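Side-chain contacts in glutathione transferase (Phanerochaete chrysosporium, PDB 4F0C), which probably conjugates glutathione to electrophilic compounds and binds oxidized glutathione disulfide: residues 9-12 / 18-21; 73-78 / 107-112; 191-196 / 202-207. All blocks are in the same frame, centred on the assembly; numbering follows the deposited sequence.

Contact 1: residues 9-12 / 18-21. With SO4 (sulfate ion), chain G.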
loop_
_atom_site.group_PDB
_atom_site.type_symbol
_atom_site.label_atom_id
_atom_site.label_comp_id
_atom_site.label_asym_id
_atom_site.label_seq_id
_atom_site.Cartn_x
_atom_site.Cartn_y
_atom_site.Cartn_z
ATOM N N LEU A 9 -14.513 5.356 -14.820
ATOM C CA LEU A 9 -13.903 5.422 -13.497
ATOM C C LEU A 9 -14.998 5.251 -12.449
ATOM O O LEU A 9 -15.903 6.076 -12.351
ATOM C CB LEU A 9 -13.198 6.778 -13.276
ATOM C CG LEU A 9 -12.641 7.035 -11.859
ATOM C CD1 LEU A 9 -11.602 5.977 -11.418
ATOM C CD2 LEU A 9 -12.035 8.472 -11.741
ATOM N N PHE A 10 -14.920 4.186 -11.661
ATOM C CA PHE A 10 -15.827 4.039 -10.545
ATOM C C PHE A 10 -15.222 4.830 -9.390
ATOM O O PHE A 10 -14.097 4.572 -8.957
ATOM C CB PHE A 10 -16.022 2.561 -10.180
ATOM C CG PHE A 10 -16.709 1.757 -11.264
ATOM C CD1 PHE A 10 -18.091 1.798 -11.404
ATOM C CD2 PHE A 10 -15.970 0.965 -12.137
ATOM C CE1 PHE A 10 -18.738 1.054 -12.378
ATOM C CE2 PHE A 10 -16.613 0.202 -13.121
ATOM C CZ PHE A 10 -17.999 0.269 -13.247
ATOM N N ASN A 11 -15.974 5.828 -8.942
ATOM C CA ASN A 11 -15.482 6.793 -7.988
ATOM C C ASN A 11 -16.481 6.919 -6.828
ATOM O O ASN A 11 -17.517 6.235 -6.788
ATOM C CB ASN A 11 -15.274 8.142 -8.730
ATOM C CG ASN A 11 -14.242 9.054 -8.054
ATOM O OD1 ASN A 11 -13.768 8.767 -6.959
ATOM N ND2 ASN A 11 -13.901 10.155 -8.711
ATOM N N HIS A 12 -16.171 7.796 -5.878
ATOM C CA HIS A 12 -17.096 8.162 -4.812
ATOM C C HIS A 12 -16.900 9.656 -4.547
ATOM O O HIS A 12 -15.773 10.161 -4.674
ATOM C CB HIS A 12 -16.814 7.374 -3.517
ATOM C CG HIS A 12 -17.895 7.522 -2.492
ATOM N ND1 HIS A 12 -17.742 8.278 -1.351
ATOM C CD2 HIS A 12 -19.171 7.060 -2.466
ATOM C CE1 HIS A 12 -18.864 8.252 -0.648
ATOM N NE2 HIS A 12 -19.747 7.521 -1.307
ATOM N N GLY A 18 -10.474 7.596 -5.312
ATOM C CA GLY A 18 -10.671 7.655 -6.754
ATOM C C GLY A 18 -10.197 8.967 -7.369
ATOM O O GLY A 18 -9.973 9.046 -8.582
ATOM N N TRP A 19 -10.066 10.005 -6.547
ATOM C CA TRP A 19 -9.719 11.347 -7.071
ATOM C C TRP A 19 -8.273 11.429 -7.553
ATOM O O TRP A 19 -7.954 12.275 -8.381
ATOM C CB TRP A 19 -10.068 12.452 -6.039
ATOM C CG TRP A 19 -11.571 12.473 -5.884
ATOM C CD1 TRP A 19 -12.315 11.878 -4.881
ATOM C CD2 TRP A 19 -12.523 12.997 -6.837
ATOM N NE1 TRP A 19 -13.663 12.047 -5.144
ATOM C CE2 TRP A 19 -13.816 12.730 -6.328
ATOM C CE3 TRP A 19 -12.404 13.703 -8.045
ATOM C CZ2 TRP A 19 -14.988 13.111 -7.009
ATOM C CZ3 TRP A 19 -13.584 14.090 -8.717
ATOM C CH2 TRP A 19 -14.848 13.779 -8.198
ATOM N N LYS A 20 -7.403 10.536 -7.062
ATOM C CA LYS A 20 -6.056 10.431 -7.628
ATOM C C LYS A 20 -6.143 10.140 -9.112
ATOM O O LYS A 20 -5.395 10.711 -9.920
ATOM C CB LYS A 20 -5.274 9.251 -7.025
ATOM C CG LYS A 20 -5.082 9.288 -5.495
ATOM C CD LYS A 20 -4.425 7.942 -5.108
ATOM C CE LYS A 20 -4.536 7.648 -3.600
ATOM N NZ LYS A 20 -4.022 6.243 -3.349
ATOM N N VAL A 21 -7.022 9.196 -9.461
ATOM C CA VAL A 21 -7.156 8.766 -10.841
ATOM C C VAL A 21 -7.828 9.867 -11.663
ATOM O O VAL A 21 -7.408 10.144 -12.769
ATOM C CB VAL A 21 -7.987 7.482 -10.941
ATOM C CG1 VAL A 21 -8.124 7.051 -12.387
ATOM C CG2 VAL A 21 -7.280 6.359 -10.124
HETATM S S SO4 G . -22.568 7.251 0.521
HETATM O O1 SO4 G . -21.699 6.365 1.296
HETATM O O2 SO4 G . -23.952 7.035 0.928
HETATM O O3 SO4 G . -22.190 8.637 0.783
HETATM O O4 SO4 G . -22.430 6.961 -0.906
HETATM O O HOH W 1 -12.939 8.260 -4.253
#
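Strand 7-11 meets helix 18-28 in the first strand-to-helix step of the thioredoxin-like N-terminal domain, with Asn-11 lying against Gly-18 and Trp-19. The Asn-11 amide reaches across the indole: ND2 sits 3.4 Å above the plane of the Trp-19 ring, over its centre, and the amide is tilted 49° to the ring. Its CG is anti to the backbone N (chi1 -156°), which carries the amide toward the helix. OD1 is then 3.3 Å from Gly-18 CA. A CB at this glycine would collide with that oxygen, so the absence of a side chain lets the two elements approach closely.

In this beta-alpha-beta unit, completed by strand 32-36, Asn-11 OD1 also accepts from His-12 N, which lies above the carbonyl plane. A water 2.9 Å from OD1 probably donates to it and accepts from Gly-18 N. Trp-19 NE1 donates to His-12 O (2.9 Å), a somewhat bent bond at 134°, while His-12 turns its ring away from the helix and gives NE2 to O4 of a sulfate (2.8 Å). Beside the amide, apolar branches suit the buried interior: Leu-9 CD1 meets Val-21 CG1 at 3.8 Å.

Contact 2: residues 73-78 / 107-112. With GDS (oxidized glutathione disulfide), chain B.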
loop_
_atom_site.group_PDB
_atom_site.type_symbol
_atom_site.label_atom_id
_atom_site.label_comp_id
_atom_site.label_asym_id
_atom_site.label_seq_id
_atom_site.Cartn_x
_atom_site.Cartn_y
_atom_site.Cartn_z
ATOM N N GLU A 73 -7.306 -0.889 -7.225
ATOM C CA GLU A 73 -6.247 -0.234 -6.439
ATOM C C GLU A 73 -5.874 1.068 -7.134
ATOM O O GLU A 73 -5.271 1.060 -8.217
ATOM C CB GLU A 73 -5.001 -1.105 -6.190
ATOM C CG GLU A 73 -5.207 -2.198 -5.119
ATOM C CD GLU A 73 -5.595 -1.622 -3.751
ATOM O OE1 GLU A 73 -5.000 -0.622 -3.310
ATOM O OE2 GLU A 73 -6.527 -2.175 -3.115
ATOM N N SER A 74 -6.260 2.182 -6.524
ATOM C CA SER A 74 -5.973 3.505 -7.086
ATOM C C SER A 74 -4.537 3.654 -7.623
ATOM O O SER A 74 -4.348 4.174 -8.724
ATOM C CB SER A 74 -6.296 4.632 -6.069
ATOM O OG SER A 74 -5.531 4.541 -4.855
ATOM N N ASP A 75 -3.524 3.196 -6.873
ATOM C CA ASP A 75 -2.160 3.465 -7.330
ATOM C C ASP A 75 -1.744 2.533 -8.471
ATOM O O ASP A 75 -0.889 2.894 -9.306
ATOM C CB ASP A 75 -1.123 3.379 -6.180
ATOM C CG ASP A 75 -1.208 4.558 -5.227
ATOM O OD1 ASP A 75 -2.035 5.499 -5.442
ATOM O OD2 ASP A 75 -0.413 4.565 -4.272
ATOM N N ALA A 76 -2.310 1.327 -8.503
ATOM C CA ALA A 76 -2.070 0.471 -9.679
ATOM C C ALA A 76 -2.732 1.046 -10.927
ATOM O O ALA A 76 -2.188 0.945 -12.031
ATOM C CB ALA A 76 -2.553 -0.952 -9.432
ATOM N N ILE A 77 -3.917 1.627 -10.760
ATOM C CA ILE A 77 -4.572 2.346 -11.856
ATOM C C ILE A 77 -3.690 3.487 -12.397
ATOM O O ILE A 77 -3.568 3.657 -13.633
ATOM C CB ILE A 77 -5.954 2.896 -11.408
ATOM C CG1 ILE A 77 -6.888 1.722 -11.078
ATOM C CG2 ILE A 77 -6.601 3.789 -12.509
ATOM C CD1 ILE A 77 -8.172 2.162 -10.384
ATOM N N LEU A 78 -3.066 4.242 -11.490
ATOM C CA LEU A 78 -2.163 5.317 -11.924
ATOM C C LEU A 78 -1.024 4.753 -12.778
ATOM O O LEU A 78 -0.709 5.320 -13.819
ATOM C CB LEU A 78 -1.576 6.108 -10.742
ATOM C CG LEU A 78 -2.566 6.820 -9.800
ATOM C CD1 LEU A 78 -1.839 7.442 -8.575
ATOM C CD2 LEU A 78 -3.385 7.905 -10.552
ATOM N N PHE A 107 4.184 2.969 -3.304
ATOM C CA PHE A 107 3.922 2.020 -2.220
ATOM C C PHE A 107 3.900 2.717 -0.878
ATOM O O PHE A 107 3.107 2.346 0.004
ATOM C CB PHE A 107 4.902 0.833 -2.215
ATOM C CG PHE A 107 4.432 -0.312 -3.108
ATOM C CD1 PHE A 107 3.454 -1.218 -2.652
ATOM C CD2 PHE A 107 4.904 -0.438 -4.408
ATOM C CE1 PHE A 107 2.984 -2.252 -3.493
ATOM C CE2 PHE A 107 4.453 -1.468 -5.251
ATOM C CZ PHE A 107 3.488 -2.365 -4.808
ATOM N N PHE A 108 4.755 3.721 -0.714
ATOM C CA PHE A 108 4.721 4.491 0.541
ATOM C C PHE A 108 3.382 5.236 0.675
ATOM O O PHE A 108 2.754 5.241 1.739
ATOM C CB PHE A 108 5.924 5.444 0.673
ATOM C CG PHE A 108 5.848 6.342 1.904
ATOM C CD1 PHE A 108 5.606 5.803 3.150
ATOM C CD2 PHE A 108 5.995 7.717 1.795
ATOM C CE1 PHE A 108 5.521 6.631 4.322
ATOM C CE2 PHE A 108 5.926 8.550 2.944
ATOM C CZ PHE A 108 5.684 7.995 4.208
ATOM N N GLN A 109 2.937 5.839 -0.416
ATOM C CA GLN A 109 1.627 6.500 -0.391
ATOM C C GLN A 109 0.547 5.459 -0.028
ATOM O O GLN A 109 -0.313 5.694 0.837
ATOM C CB GLN A 109 1.294 7.104 -1.767
ATOM C CG GLN A 109 0.041 8.006 -1.733
ATOM C CD GLN A 109 -1.264 7.188 -1.678
ATOM O OE1 GLN A 109 -1.427 6.211 -2.418
ATOM N NE2 GLN A 109 -2.202 7.595 -0.798
ATOM N N ALA A 110 0.549 4.331 -0.733
ATOM C CA ALA A 110 -0.551 3.361 -0.593
ATOM C C ALA A 110 -0.629 2.673 0.773
ATOM O O ALA A 110 -1.732 2.306 1.233
ATOM C CB ALA A 110 -0.472 2.299 -1.704
ATOM N N SER A 111 0.524 2.470 1.403
ATOM C CA SER A 111 0.580 1.686 2.644
ATOM C C SER A 111 0.753 2.600 3.861
ATOM O O SER A 111 0.391 2.252 4.981
ATOM C CB SER A 111 1.731 0.649 2.583
ATOM O OG SER A 111 3.009 1.280 2.490
ATOM N N GLY A 112 1.340 3.767 3.643
ATOM C CA GLY A 112 1.755 4.614 4.763
ATOM C C GLY A 112 0.946 5.908 4.830
ATOM O O GLY A 112 0.845 6.495 5.891
HETATM N N1 GDS B . -5.933 0.810 -1.171
HETATM C CA1 GDS B . -7.245 1.149 -1.842
HETATM C C1 GDS B . -7.027 2.128 -3.063
HETATM O OE1 GDS B . -6.105 2.994 -3.000
HETATM O OE2 GDS B . -7.754 1.934 -4.079
HETATM C CB1 GDS B . -8.259 1.809 -0.842
HETATM C CG1 GDS B . -9.597 2.142 -1.543
HETATM C CD1 GDS B . -10.580 2.608 -0.516
HETATM O O1 GDS B . -10.341 2.735 0.673
HETATM N N2 GDS B . -11.825 2.904 -1.031
HETATM C CA2 GDS B . -12.933 3.351 -0.164
HETATM C C2 GDS B . -14.088 2.384 -0.258
HETATM O O2 GDS B . -14.423 1.932 -1.357
HETATM C CB2 GDS B . -13.504 4.704 -0.651
HETATM S SG2 GDS B . -12.331 6.030 -0.293
HETATM N N3 GDS B . -14.760 2.123 0.883
HETATM C CA3 GDS B . -15.896 1.244 0.844
HETATM C C3 GDS B . -15.835 0.229 1.979
HETATM O OE3 GDS B . -16.863 -0.440 2.222
HETATM O OE4 GDS B . -14.726 0.106 2.530
HETATM N N4 GDS B . -9.017 3.899 2.924
HETATM C CA4 GDS B . -7.648 3.579 3.352
HETATM C C4 GDS B . -6.686 3.848 2.158
HETATM O OE5 GDS B . -6.978 4.765 1.347
HETATM O OE6 GDS B . -5.672 3.124 2.110
HETATM C C5 GDS B . -9.927 4.424 3.808
HETATM O O5 GDS B . -9.670 4.666 4.988
HETATM C CA5 GDS B . -11.320 4.747 3.285
HETATM N N5 GDS B . -12.326 4.643 4.380
HETATM C CB5 GDS B . -11.284 6.169 2.717
HETATM S SG5 GDS B . -12.800 6.514 1.744
HETATM C CA6 GDS B . -14.176 1.193 5.703
HETATM C C6 GDS B . -13.620 1.200 7.183
HETATM O OE7 GDS B . -14.109 0.395 8.006
HETATM O OE8 GDS B . -12.705 2.012 7.435
HETATM N N6 GDS B . -14.846 -0.077 5.422
HETATM C CB6 GDS B . -15.124 2.420 5.560
HETATM C CG6 GDS B . -14.366 3.752 5.450
HETATM C CD6 GDS B . -13.410 3.741 4.264
HETATM O O6 GDS B . -13.535 3.049 3.246
#
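Asp-75 and Gln-109 bring their polar ends together where helix 74-85 faces helix 96-126, and this is the close-packed part of the contact. Asp-75 OD2 lies 2.7 Å from Gln-109 OE1 and 3.4 Å from Ala-110 CB, with the carboxylate and amide planes turned 66° apart. So close an approach of two oxygens is probably eased by a proton on the acid. Gln-109 leaves its helix with CG anti to the backbone N (chi1 -171°) and then bends at chi2, which swings OE1 toward the acid. Lys-20 forms a salt bridge with Asp-75 OD1 and hydrogen bonds with Gln-109 OE1 and Ser-74 OG. Gln-109 NE2 donates elsewhere, to Gln-113 OE1. The small methyl of Ala-110 leaves room for the carboxylate to come close.

Beyond these three residues the segments do not touch, and Glu-73 and Ser-74 spend their polar groups on the disulfide ligand. Ser-74 N donates to OE2 of the glutathione disulfide almost straight (2.9 Å, 177°), Ser-74 OG bonds to OE1 at 2.5 Å, a length so short that it should be read with caution, and the ligand's N1 donates to Glu-73 OE1 (2.7 Å). This acid-serine pair at a helix start forms part of the gamma-glutamyl site of the glutathione transferase fold; the helix N-terminus would probably favour the bound carboxylate.

Phe-107 of the second subunit packs on Asp-75 and Ala-110, and Ser-111 OG of that subunit bonds to Glu-73 OE1 and the ligand's N1. Within the chain, Ser-172 of helix 168-172 touches Asp-75 and Gln-109, Ile-77 lies on Val-21 of helix 18-28, and Ala-76 and Ile-77 rest on Val-71 of strand 69-72.

Contact 3: residues 191-196 / 202-207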
loop_
_atom_site.group_PDB
_atom_site.type_symbol
_atom_site.label_atom_id
_atom_site.label_comp_id
_atom_site.label_asym_id
_atom_site.label_seq_id
_atom_site.Cartn_x
_atom_site.Cartn_y
_atom_site.Cartn_z
ATOM N N PHE A 191 -1.828 23.005 14.750
ATOM C CA PHE A 191 -1.339 22.690 13.402
ATOM C C PHE A 191 -1.437 23.885 12.464
ATOM O O PHE A 191 -2.486 24.505 12.355
ATOM C CB PHE A 191 -2.146 21.539 12.793
ATOM C CG PHE A 191 -1.793 21.247 11.347
ATOM C CD1 PHE A 191 -0.621 20.559 11.033
ATOM C CD2 PHE A 191 -2.624 21.664 10.305
ATOM C CE1 PHE A 191 -0.286 20.269 9.696
ATOM C CE2 PHE A 191 -2.282 21.401 8.969
ATOM C CZ PHE A 191 -1.126 20.697 8.665
ATOM N N ASP A 192 -0.335 24.196 11.791
ATOM C CA ASP A 192 -0.292 25.263 10.796
ATOM C C ASP A 192 0.567 24.675 9.674
ATOM O O ASP A 192 1.754 24.458 9.871
ATOM C CB ASP A 192 0.343 26.535 11.398
ATOM C CG ASP A 192 0.349 27.723 10.421
ATOM O OD1 ASP A 192 0.785 27.569 9.258
ATOM O OD2 ASP A 192 -0.065 28.829 10.816
ATOM N N PHE A 193 -0.044 24.352 8.535
ATOM C CA PHE A 193 0.626 23.581 7.481
ATOM C C PHE A 193 1.924 24.274 7.038
ATOM O O PHE A 193 3.001 23.667 7.063
ATOM C CB PHE A 193 -0.328 23.433 6.281
ATOM C CG PHE A 193 0.116 22.444 5.224
ATOM C CD1 PHE A 193 0.981 21.396 5.502
ATOM C CD2 PHE A 193 -0.378 22.572 3.924
ATOM C CE1 PHE A 193 1.350 20.496 4.495
ATOM C CE2 PHE A 193 -0.026 21.691 2.927
ATOM C CZ PHE A 193 0.828 20.640 3.203
ATOM N N GLU A 194 1.815 25.530 6.610
ATOM C CA GLU A 194 2.999 26.252 6.131
ATOM C C GLU A 194 4.097 26.434 7.187
ATOM O O GLU A 194 5.280 26.251 6.889
ATOM C CB GLU A 194 2.645 27.601 5.511
ATOM C CG GLU A 194 3.906 28.303 4.930
ATOM C CD GLU A 194 3.577 29.578 4.194
ATOM O OE1 GLU A 194 2.371 29.920 4.116
ATOM O OE2 GLU A 194 4.522 30.230 3.693
ATOM N N LYS A 195 3.723 26.783 8.418
ATOM C CA LYS A 195 4.732 26.945 9.469
ATOM C C LYS A 195 5.389 25.631 9.861
ATOM O O LYS A 195 6.613 25.562 10.072
ATOM C CB LYS A 195 4.131 27.617 10.728
ATOM C CG LYS A 195 3.919 29.090 10.579
ATOM C CD LYS A 195 3.294 29.694 11.830
ATOM C CE LYS A 195 3.078 31.189 11.618
ATOM N NZ LYS A 195 2.424 31.823 12.776
ATOM N N ASP A 196 4.572 24.585 9.974
ATOM C CA ASP A 196 5.025 23.337 10.542
ATOM C C ASP A 196 5.739 22.457 9.520
ATOM O O ASP A 196 6.632 21.683 9.884
ATOM C CB ASP A 196 3.855 22.555 11.168
ATOM C CG ASP A 196 3.206 23.283 12.347
ATOM O OD1 ASP A 196 3.803 24.238 12.889
ATOM O OD2 ASP A 196 2.085 22.891 12.741
ATOM N N ARG A 202 4.953 23.870 0.242
ATOM C CA ARG A 202 5.388 24.368 -1.079
ATOM C C ARG A 202 4.970 23.403 -2.183
ATOM O O ARG A 202 4.389 23.793 -3.205
ATOM C CB ARG A 202 6.912 24.496 -1.104
ATOM C CG ARG A 202 7.505 24.961 -2.430
ATOM C CD ARG A 202 8.969 24.501 -2.572
ATOM N NE ARG A 202 9.080 23.086 -2.915
ATOM C CZ ARG A 202 9.808 22.199 -2.231
ATOM N NH1 ARG A 202 10.505 22.582 -1.147
ATOM N NH2 ARG A 202 9.864 20.934 -2.647
ATOM N N TRP A 203 5.279 22.128 -1.963
ATOM C CA TRP A 203 5.019 21.076 -2.946
ATOM C C TRP A 203 3.529 20.842 -3.124
ATOM O O TRP A 203 3.023 20.769 -4.258
ATOM C CB TRP A 203 5.722 19.828 -2.435
ATOM C CG TRP A 203 5.452 18.441 -3.011
ATOM C CD1 TRP A 203 5.952 17.915 -4.161
ATOM C CD2 TRP A 203 4.782 17.370 -2.334
ATOM N NE1 TRP A 203 5.605 16.577 -4.269
ATOM C CE2 TRP A 203 4.901 16.219 -3.144
ATOM C CE3 TRP A 203 4.090 17.275 -1.109
ATOM C CZ2 TRP A 203 4.338 14.988 -2.783
ATOM C CZ3 TRP A 203 3.536 16.051 -0.749
ATOM C CH2 TRP A 203 3.664 14.926 -1.585
ATOM N N HIS A 204 2.816 20.723 -2.009
ATOM C CA HIS A 204 1.357 20.538 -2.071
ATOM C C HIS A 204 0.710 21.716 -2.785
ATOM O O HIS A 204 -0.175 21.547 -3.617
ATOM C CB HIS A 204 0.771 20.391 -0.665
ATOM C CG HIS A 204 -0.699 20.103 -0.653
ATOM N ND1 HIS A 204 -1.214 18.865 -0.977
ATOM C CD2 HIS A 204 -1.761 20.888 -0.355
ATOM C CE1 HIS A 204 -2.535 18.906 -0.890
ATOM N NE2 HIS A 204 -2.893 20.119 -0.508
ATOM N N THR A 205 1.154 22.933 -2.484
ATOM C CA THR A 205 0.534 24.100 -3.104
ATOM C C THR A 205 0.795 24.119 -4.596
ATOM O O THR A 205 -0.080 24.488 -5.387
ATOM C CB THR A 205 1.024 25.424 -2.437
ATOM O OG1 THR A 205 0.646 25.392 -1.062
ATOM C CG2 THR A 205 0.422 26.680 -3.126
ATOM N N ALA A 206 2.003 23.732 -4.989
ATOM C CA ALA A 206 2.326 23.708 -6.400
ATOM C C ALA A 206 1.403 22.691 -7.109
ATOM O O ALA A 206 0.899 22.962 -8.200
ATOM C CB ALA A 206 3.802 23.380 -6.623
ATOM N N LEU A 207 1.127 21.564 -6.451
ATOM C CA LEU A 207 0.276 20.523 -7.031
ATOM C C LEU A 207 -1.169 20.976 -7.185
ATOM O O LEU A 207 -1.744 20.861 -8.262
ATOM C CB LEU A 207 0.360 19.222 -6.196
ATOM C CG LEU A 207 1.692 18.474 -6.328
ATOM C CD1 LEU A 207 1.984 17.570 -5.133
ATOM C CD2 LEU A 207 1.685 17.659 -7.639
#
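Phe-193, at the first turn of the short helix 193-196, pushes its ring toward His-204 on helix 198-209. From CB the side chain leaves with CG anti to the backbone N (chi1 -169°), which aims the ring across to the next helix. The contact is made by the far end of the ring: CE2 comes 3.8 Å from His-204 CD2 and 4.0 Å from His-204 CG. At the tip, CZ lies 3.9 Å from His-204 CB, so the phenyl end touches both the stem of the histidine and one flank of its imidazole. The rings form an offset edge-to-face pair, the edge of Phe-193 directed to the face of His-204, with centroids 5.7 Å apart and planes 70° apart. Such a pair sets the slightly positive C-H rim of one ring against the pi cloud of the other.

These are two consecutive helices of the all-helical C-terminal domain of the glutathione transferase fold, and the contact is plain packing between them. Phe-193 suits the place because its broad apolar ring can fill a buried spot that Val-200 and His-201 of helix 198-209 and Val-181 of helix 174-184 also border. Replacing it with an alanine is likely to open a gap between these helices and to leave His-204 without its aromatic neighbour.

The start of the short helix is capped by a polar side chain. Asp-192 is the N-cap, a short acid whose brief reach brings OD1 to Lys-195 N, from which it accepts at 3.2 Å in a nearly straight bond. Asp-196 reaches back the other way, OD2 accepting from Asp-192 N at 2.9 Å from above the carboxylate plane.

The contacts follow one another along the chain, each closing before the next opens. Contacts 1 and 2 are neighbours, with centres about 13 Å apart, and they touch through helix 18-28, where the main-chain O of Lys-20 packs on Leu-78 CD2. Together they link the strand 7-11 unit, the start of helix 74-85 and the long helix 96-126, the last of which brings in the helical part of the fold and the subunit interface beside the bound ligand. Contact 3 stands apart among the C-terminal helices, its centre about 24 Å from that of contact 1 and 22 Å from that of contact 2, and concerns packing away from the ligand-binding region.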